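PDB 2D2R: isoprenyl transferase from Helicobacter pylori, which probably catalyses the magnesium-dependent condensation of isopentenyl diphosphate with allylic diphosphates such as farnesyl diphosphate, building undecaprenyl diphosphate. Local coordinates for residues I103-I108 against D120-L125; S96-N101 against Q137-N142. All coordinates share one frame; numbering follows the deposited sequence.

Contact 1. Residues I103-I108 against D120-L125; sequences IRFRAI and DTILQL
One face of the Phe105 ring is taken by Leu125, whose CD2 lies 3.7 Å from the ring centroid and 17° off the ring normal, a CH-pi contact made by a single methyl branch. On the opposite face the backbone N of Ala107, two residues on in the same strand, stands above the rim. The carbonyl O of Ile122 comes up in plane at the ring edge, 3.9 Å from Phe105 CE2, where the weakly positive C-H rim suits an oxygen better than the face would. Leu125 CG also presses on the ring, 3.6 Å from Phe105 CD2. The CB of Phe105 points toward the helix, and with CG anti to the backbone N (chi1 172°) the ring is placed against Leu125; the two side chains cross at about a right angle. Strand 104-108 and helix 116-129 are the first two elements of a beta-alpha-beta unit completed by strand 136-140, and their segments here run 140° apart, with axes approaching to 8.1 Å. Alternation along the strand gives the helix Phe105 and Ala107, while Arg104 and Arg106 point away. Ala107 lies nearest Ile122 along the backbone, and its small methyl CB packs against the Ile122 CG2 branch at 3.7 Å. Beyond these apolar groups, Glu126 OE1 accepts a hydrogen bond from Ala107 N, and Thr129 OG1 bonds to both Phe105 N and Leu125 O.

Contact 2. Residues S96-N101 against Q137-N142; sequences STYLDN and QVLALN
Gln137, at the start of the segment, meets Tyr98 of helix 80-100 through its amide oxygen: Tyr98 OH donates to Gln137 OE1 over a short 2.5 Å. The bond reaches the oxygen at a C=O...donor angle of 127°, with the donor tilted 25° from the carbonyl plane. OE1 sits at the edge of the tyrosine ring, in its plane, 3.3 Å from Tyr98 CE2, while the amide plane is turned 84° from the ring. The glutamine chain leaves with CG anti to the backbone N and then bends at chi2, which brings the amide across the end of the tyrosine. A water closes the arrangement, donating to Tyr98 OH at 2.8 Å and accepting from Gln137 NE2 at 3.1 Å. Val138 points away from the helix, to the other face of the sheet, as expected from alternation in an interior strand, and its side chain packs there on Cys62, Thr64 and Ile108. Leu139 turns back toward the helix, its CD1 4.2 Å from Tyr98 OH, an apolar neighbour beside the polar pair. Tyr98 thus combines an aromatic body for the core with a hydroxyl for glutamine. Both side chains are buried: the hydroxyl gives its proton to OE1 and accepts one from the water, and one N-H of the Gln137 amide reaches the same water, a pattern consistent with the amide lying with OE1 toward the tyrosine.

Contacts 1 and 2 lie about 7 Å apart, centre to centre, on adjacent strands near one edge of the parallel sheet: 104-108 is the outermost strand within this chain and 136-140 the next one in. Along the chain the order is helix 80-100, strand 104-108, helix 116-129, strand 136-140, so contact 1 is nested within the loop closed by contact 2. The strands are joined directly, Leu139 N lying 2.8 Å from Arg106 O in a probable hydrogen bond. The edge-to-face pair of Phe105 and Tyr98 links the two contacts through their side chains. Together they fasten helices 80-100 and 116-129 to one face of the sheet, near that edge, in the cis-prenyltransferase (UPP synthase) fold.

Contact 1. Residues I103-I108 against D120-L125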
ATOM      1  N   ILE A 103      23.969  12.766  -8.554  1.00 52.09           N
ATOM      2  CA  ILE A 103      22.624  12.261  -8.321  1.00 49.40           C
ATOM      3  C   ILE A 103      21.906  11.981  -9.632  1.00 47.12           C
ATOM      4  O   ILE A 103      21.616  12.885 -10.401  1.00 47.01           O
ATOM      5  CB  ILE A 103      21.782  13.283  -7.504  1.00 49.78           C
ATOM      6  CG1 ILE A 103      22.400  13.458  -6.121  1.00 49.49           C
ATOM      7  CG2 ILE A 103      20.279  12.842  -7.452  1.00 48.49           C
ATOM      8  CD1 ILE A 103      21.523  14.207  -5.121  1.00 49.83           C
ATOM      9  N   ARG A 104      21.614  10.715  -9.890  1.00 45.73           N
ATOM     10  CA  ARG A 104      20.904  10.360 -11.114  1.00 44.08           C
ATOM     11  C   ARG A 104      19.432  10.778 -11.019  1.00 43.13           C
ATOM     12  O   ARG A 104      18.833  10.637  -9.958  1.00 42.75           O
ATOM     13  CB  ARG A 104      20.988   8.870 -11.339  1.00 42.83           C
ATOM     14  CG  ARG A 104      20.291   8.469 -12.567  1.00 42.67           C
ATOM     15  CD  ARG A 104      20.546   7.042 -12.897  1.00 43.41           C
ATOM     16  NE  ARG A 104      19.898   6.780 -14.160  1.00 45.62           N
ATOM     17  CZ  ARG A 104      19.897   5.606 -14.778  1.00 48.31           C
ATOM     18  NH1 ARG A 104      20.522   4.542 -14.237  1.00 48.71           N
ATOM     19  NH2 ARG A 104      19.287   5.509 -15.952  1.00 48.23           N
ATOM     20  N   PHE A 105      18.849  11.261 -12.124  1.00 40.69           N
ATOM     21  CA  PHE A 105      17.469  11.695 -12.109  1.00 39.49           C
ATOM     22  C   PHE A 105      16.495  10.792 -12.840  1.00 38.74           C
ATOM     23  O   PHE A 105      16.734  10.354 -13.946  1.00 38.97           O
ATOM     24  CB  PHE A 105      17.353  13.111 -12.681  1.00 39.74           C
ATOM     25  CG  PHE A 105      15.933  13.571 -12.884  1.00 38.37           C
ATOM     26  CD1 PHE A 105      15.124  13.909 -11.789  1.00 36.38           C
ATOM     27  CD2 PHE A 105      15.396  13.646 -14.165  1.00 38.10           C
ATOM     28  CE1 PHE A 105      13.809  14.313 -11.982  1.00 36.14           C
ATOM     29  CE2 PHE A 105      14.075  14.048 -14.371  1.00 37.32           C
ATOM     30  CZ  PHE A 105      13.282  14.383 -13.269  1.00 37.34           C
ATOM     31  N   ARG A 106      15.370  10.501 -12.207  1.00 37.24           N
ATOM     32  CA  ARG A 106      14.380   9.683 -12.872  1.00 37.69           C
ATOM     33  C   ARG A 106      12.985  10.193 -12.546  1.00 34.94           C
ATOM     34  O   ARG A 106      12.735  10.605 -11.430  1.00 37.11           O
ATOM     35  CB  ARG A 106      14.545   8.232 -12.427  1.00 40.47           C
ATOM     36  CG  ARG A 106      13.884   7.212 -13.334  1.00 44.83           C
ATOM     37  CD  ARG A 106      14.665   5.865 -13.282  1.00 47.24           C
ATOM     38  NE  ARG A 106      13.767   4.756 -13.572  1.00 48.23           N
ATOM     39  CZ  ARG A 106      14.115   3.473 -13.548  1.00 49.62           C
ATOM     40  NH1 ARG A 106      15.360   3.118 -13.259  1.00 48.12           N
ATOM     41  NH2 ARG A 106      13.200   2.540 -13.786  1.00 49.51           N
ATOM     42  N   ALA A 107      12.119  10.233 -13.550  1.00 32.78           N
ATOM     43  CA  ALA A 107      10.724  10.632 -13.385  1.00 31.67           C
ATOM     44  C   ALA A 107       9.835   9.400 -13.563  1.00 29.53           C
ATOM     45  O   ALA A 107      10.126   8.540 -14.417  1.00 28.39           O
ATOM     46  CB  ALA A 107      10.333  11.659 -14.463  1.00 29.81           C
ATOM     47  N   ILE A 108       8.766   9.316 -12.755  1.00 28.59           N
ATOM     48  CA  ILE A 108       7.782   8.260 -12.873  1.00 26.17           C
ATOM     49  C   ILE A 108       6.429   8.932 -12.833  1.00 25.74           C
ATOM     50  O   ILE A 108       6.257  10.010 -12.262  1.00 26.23           O
ATOM     51  CB  ILE A 108       7.911   7.162 -11.749  1.00 25.09           C
ATOM     52  CG1 ILE A 108       7.680   7.724 -10.348  1.00 23.72           C
ATOM     53  CG2 ILE A 108       9.291   6.511 -11.853  1.00 25.98           C
ATOM     54  CD1 ILE A 108       7.794   6.637  -9.233  1.00 25.31           C
ATOM     55  N   ASP A 120      10.128  17.013 -22.657  1.00 48.14           N
ATOM     56  CA  ASP A 120      11.431  17.204 -23.286  1.00 48.35           C
ATOM     57  C   ASP A 120      12.512  17.475 -22.229  1.00 46.96           C
ATOM     58  O   ASP A 120      13.598  16.866 -22.250  1.00 46.99           O
ATOM     59  CB  ASP A 120      11.348  18.376 -24.287  1.00 50.03           C
ATOM     60  CG  ASP A 120      12.473  18.358 -25.290  1.00 52.59           C
ATOM     61  OD1 ASP A 120      13.628  18.657 -24.901  1.00 54.48           O
ATOM     62  OD2 ASP A 120      12.212  18.037 -26.469  1.00 53.74           O
ATOM     63  N   THR A 121      12.231  18.374 -21.296  1.00 44.70           N
ATOM     64  CA  THR A 121      13.219  18.658 -20.281  1.00 43.67           C
ATOM     65  C   THR A 121      13.357  17.471 -19.362  1.00 43.17           C
ATOM     66  O   THR A 121      14.452  17.168 -18.877  1.00 41.33           O
ATOM     67  CB  THR A 121      12.828  19.858 -19.467  1.00 44.79           C
ATOM     68  OG1 THR A 121      12.760  20.995 -20.340  1.00 46.48           O
ATOM     69  CG2 THR A 121      13.830  20.100 -18.351  1.00 43.55           C
ATOM     70  N   ILE A 122      12.244  16.788 -19.109  1.00 43.13           N
ATOM     71  CA  ILE A 122      12.322  15.628 -18.239  1.00 43.97           C
ATOM     72  C   ILE A 122      13.285  14.602 -18.846  1.00 46.04           C
ATOM     73  O   ILE A 122      14.332  14.262 -18.266  1.00 45.01           O
ATOM     74  CB  ILE A 122      10.921  15.031 -18.034  1.00 43.85           C
ATOM     75  CG1 ILE A 122      10.144  15.926 -17.054  1.00 42.69           C
ATOM     76  CG2 ILE A 122      11.027  13.571 -17.579  1.00 42.64           C
ATOM     77  CD1 ILE A 122       8.647  15.551 -16.915  1.00 41.91           C
ATOM     78  N   LEU A 123      12.947  14.140 -20.039  1.00 48.41           N
ATOM     79  CA  LEU A 123      13.777  13.159 -20.718  1.00 51.28           C
ATOM     80  C   LEU A 123      15.245  13.590 -20.775  1.00 51.46           C
ATOM     81  O   LEU A 123      16.149  12.769 -20.644  1.00 52.32           O
ATOM     82  CB  LEU A 123      13.255  12.910 -22.138  1.00 53.55           C
ATOM     83  CG  LEU A 123      11.809  12.416 -22.356  1.00 55.44           C
ATOM     84  CD1 LEU A 123      11.609  12.141 -23.831  1.00 56.13           C
ATOM     85  CD2 LEU A 123      11.532  11.153 -21.578  1.00 57.30           C
ATOM     86  N   GLN A 124      15.496  14.877 -20.946  1.00 50.99           N
ATOM     87  CA  GLN A 124      16.878  15.316 -21.021  1.00 50.74           C
ATOM     88  C   GLN A 124      17.628  15.285 -19.721  1.00 50.56           C
ATOM     89  O   GLN A 124      18.813  14.953 -19.702  1.00 50.28           O
ATOM     90  CB  GLN A 124      16.962  16.709 -21.638  1.00 51.67           C
ATOM     91  CG  GLN A 124      16.650  16.696 -23.132  1.00 52.80           C
ATOM     92  CD  GLN A 124      17.827  17.144 -23.959  1.00 53.39           C
ATOM     93  OE1 GLN A 124      18.316  18.274 -23.813  1.00 53.40           O
ATOM     94  NE2 GLN A 124      18.295  16.264 -24.830  1.00 52.82           N
ATOM     95  N   LEU A 125      16.970  15.626 -18.619  1.00 49.87           N
ATOM     96  CA  LEU A 125      17.696  15.592 -17.354  1.00 49.85           C
ATOM     97  C   LEU A 125      18.024  14.131 -17.072  1.00 49.52           C
ATOM     98  O   LEU A 125      19.037  13.830 -16.455  1.00 48.77           O
ATOM     99  CB  LEU A 125      16.866  16.190 -16.219  1.00 49.07           C
ATOM    100  CG  LEU A 125      17.550  16.409 -14.872  1.00 49.83           C
ATOM    101  CD1 LEU A 125      18.753  17.312 -15.040  1.00 50.31           C
ATOM    102  CD2 LEU A 125      16.564  17.053 -13.902  1.00 50.47           C
TER

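Contact 2. Residues S96-N101 against Q137-N142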
ATOM      1  N   SER A  96      21.586  21.834 -12.252  1.00 68.41           N
ATOM      2  CA  SER A  96      22.942  21.955 -11.763  1.00 68.16           C
ATOM      3  C   SER A  96      23.231  21.206 -10.474  1.00 67.83           C
ATOM      4  O   SER A  96      24.350  20.749 -10.257  1.00 68.07           O
ATOM      5  CB  SER A  96      23.261  23.437 -11.597  1.00 68.42           C
ATOM      6  OG  SER A  96      23.051  24.097 -12.834  1.00 68.66           O
ATOM      7  N   THR A  97      22.235  21.062  -9.617  1.00 67.33           N
ATOM      8  CA  THR A  97      22.476  20.379  -8.362  1.00 66.96           C
ATOM      9  C   THR A  97      22.523  18.848  -8.453  1.00 65.60           C
ATOM     10  O   THR A  97      22.999  18.179  -7.534  1.00 65.13           O
ATOM     11  CB  THR A  97      21.453  20.785  -7.320  1.00 67.92           C
ATOM     12  OG1 THR A  97      21.707  20.061  -6.110  1.00 69.47           O
ATOM     13  CG2 THR A  97      20.076  20.479  -7.799  1.00 68.33           C
ATOM     14  N   TYR A  98      22.032  18.293  -9.554  1.00 64.35           N
ATOM     15  CA  TYR A  98      22.092  16.845  -9.732  1.00 62.72           C
ATOM     16  C   TYR A  98      23.527  16.468 -10.123  1.00 63.20           C
ATOM     17  O   TYR A  98      24.071  15.476  -9.653  1.00 63.20           O
ATOM     18  CB  TYR A  98      21.122  16.387 -10.827  1.00 59.33           C
ATOM     19  CG  TYR A  98      19.653  16.399 -10.413  1.00 56.46           C
ATOM     20  CD1 TYR A  98      18.885  17.564 -10.512  1.00 53.13           C
ATOM     21  CD2 TYR A  98      19.038  15.238  -9.890  1.00 53.51           C
ATOM     22  CE1 TYR A  98      17.551  17.572 -10.102  1.00 51.62           C
ATOM     23  CE2 TYR A  98      17.718  15.253  -9.481  1.00 50.07           C
ATOM     24  CZ  TYR A  98      16.984  16.419  -9.585  1.00 49.80           C
ATOM     25  OH  TYR A  98      15.695  16.464  -9.128  1.00 48.21           O
ATOM     26  N   LEU A  99      24.125  17.285 -10.991  1.00 63.73           N
ATOM     27  CA  LEU A  99      25.497  17.070 -11.470  1.00 63.80           C
ATOM     28  C   LEU A  99      26.503  17.282 -10.345  1.00 63.58           C
ATOM     29  O   LEU A  99      27.472  16.526 -10.194  1.00 64.46           O
ATOM     30  CB  LEU A  99      25.816  18.062 -12.583  1.00 63.79           C
ATOM     31  CG  LEU A  99      24.721  18.340 -13.617  1.00 64.56           C
ATOM     32  CD1 LEU A  99      25.021  19.664 -14.321  1.00 64.82           C
ATOM     33  CD2 LEU A  99      24.621  17.202 -14.619  1.00 64.21           C
ATOM     34  N   ASP A 100      26.267  18.326  -9.563  1.00 63.03           N
ATOM     35  CA  ASP A 100      27.155  18.674  -8.475  1.00 63.19           C
ATOM     36  C   ASP A 100      27.219  17.718  -7.297  1.00 63.54           C
ATOM     37  O   ASP A 100      28.212  17.724  -6.560  1.00 63.84           O
ATOM     38  CB  ASP A 100      26.829  20.069  -7.972  1.00 63.93           C
ATOM     39  CG  ASP A 100      27.372  21.159  -8.888  1.00 64.56           C
ATOM     40  OD1 ASP A 100      27.109  21.119 -10.111  1.00 64.14           O
ATOM     41  OD2 ASP A 100      28.066  22.058  -8.376  1.00 64.93           O
ATOM     42  N   ASN A 101      26.186  16.896  -7.100  1.00 62.48           N
ATOM     43  CA  ASN A 101      26.215  15.960  -5.983  1.00 60.44           C
ATOM     44  C   ASN A 101      26.205  14.524  -6.460  1.00 59.00           C
ATOM     45  O   ASN A 101      26.046  13.614  -5.662  1.00 59.02           O
ATOM     46  CB  ASN A 101      25.024  16.190  -5.071  1.00 61.15           C
ATOM     47  CG  ASN A 101      24.941  17.609  -4.580  1.00 60.85           C
ATOM     48  OD1 ASN A 101      25.315  17.906  -3.453  1.00 62.05           O
ATOM     49  ND2 ASN A 101      24.454  18.501  -5.430  1.00 61.33           N
ATOM     50  N   GLN A 137      17.501   9.782  -7.482  1.00 33.77           N
ATOM     51  CA  GLN A 137      16.378  10.529  -6.919  1.00 33.70           C
ATOM     52  C   GLN A 137      15.309  10.356  -7.975  1.00 33.10           C
ATOM     53  O   GLN A 137      15.548  10.638  -9.148  1.00 32.56           O
ATOM     54  CB  GLN A 137      16.670  12.027  -6.729  1.00 33.43           C
ATOM     55  CG  GLN A 137      15.488  12.775  -6.078  1.00 32.68           C
ATOM     56  CD  GLN A 137      15.275  14.192  -6.599  1.00 30.23           C
ATOM     57  OE1 GLN A 137      15.017  14.413  -7.788  1.00 29.75           O
ATOM     58  NE2 GLN A 137      15.398  15.156  -5.705  1.00 32.18           N
ATOM     59  N   VAL A 138      14.145   9.869  -7.549  1.00 29.83           N
ATOM     60  CA  VAL A 138      13.027   9.652  -8.426  1.00 29.67           C
ATOM     61  C   VAL A 138      11.923  10.620  -8.045  1.00 29.53           C
ATOM     62  O   VAL A 138      11.608  10.755  -6.852  1.00 29.21           O
ATOM     63  CB  VAL A 138      12.486   8.191  -8.296  1.00 29.35           C
ATOM     64  CG1 VAL A 138      11.415   7.930  -9.364  1.00 29.92           C
ATOM     65  CG2 VAL A 138      13.656   7.180  -8.388  1.00 28.84           C
ATOM     66  N   LEU A 139      11.377  11.337  -9.042  1.00 28.82           N
ATOM     67  CA  LEU A 139      10.256  12.229  -8.755  1.00 29.05           C
ATOM     68  C   LEU A 139       9.012  11.659  -9.421  1.00 28.34           C
ATOM     69  O   LEU A 139       8.991  11.333 -10.630  1.00 27.01           O
ATOM     70  CB  LEU A 139      10.483  13.694  -9.230  1.00 31.44           C
ATOM     71  CG  LEU A 139      11.562  14.552  -8.509  1.00 32.62           C
ATOM     72  CD1 LEU A 139      11.511  16.031  -9.059  1.00 34.33           C
ATOM     73  CD2 LEU A 139      11.384  14.541  -7.024  1.00 32.63           C
ATOM     74  N   ALA A 140       7.981  11.503  -8.601  1.00 27.13           N
ATOM     75  CA  ALA A 140       6.701  11.016  -9.061  1.00 28.48           C
ATOM     76  C   ALA A 140       5.946  12.231  -9.581  1.00 28.17           C
ATOM     77  O   ALA A 140       5.590  13.097  -8.807  1.00 29.33           O
ATOM     78  CB  ALA A 140       5.936  10.391  -7.891  1.00 28.87           C
ATOM     79  N   LEU A 141       5.716  12.274 -10.885  1.00 27.69           N
ATOM     80  CA  LEU A 141       5.051  13.383 -11.534  1.00 27.46           C
ATOM     81  C   LEU A 141       3.814  12.953 -12.264  1.00 27.17           C
ATOM     82  O   LEU A 141       3.862  12.113 -13.155  1.00 28.80           O
ATOM     83  CB  LEU A 141       6.039  14.041 -12.514  1.00 30.40           C
ATOM     84  CG  LEU A 141       7.314  14.534 -11.844  1.00 29.96           C
ATOM     85  CD1 LEU A 141       8.396  14.819 -12.933  1.00 34.80           C
ATOM     86  CD2 LEU A 141       7.028  15.828 -11.041  1.00 31.30           C
ATOM     87  N   ASN A 142       2.681  13.557 -11.912  1.00 26.66           N
ATOM     88  CA  ASN A 142       1.388  13.157 -12.494  1.00 27.65           C
ATOM     89  C   ASN A 142       1.342  11.635 -12.283  1.00 26.28           C
ATOM     90  O   ASN A 142       0.986  10.874 -13.172  1.00 24.45           O
ATOM     91  CB  ASN A 142       1.308  13.446 -13.995  1.00 28.65           C
ATOM     92  CG  ASN A 142      -0.029  13.173 -14.562  1.00 28.36           C
ATOM     93  OD1 ASN A 142      -1.066  13.297 -13.873  1.00 34.39           O
ATOM     94  ND2 ASN A 142      -0.062  12.796 -15.844  1.00 30.86           N
TER
HETATM   95  O   HOH W   1      15.395  18.068  -6.814  1.00 46.30           O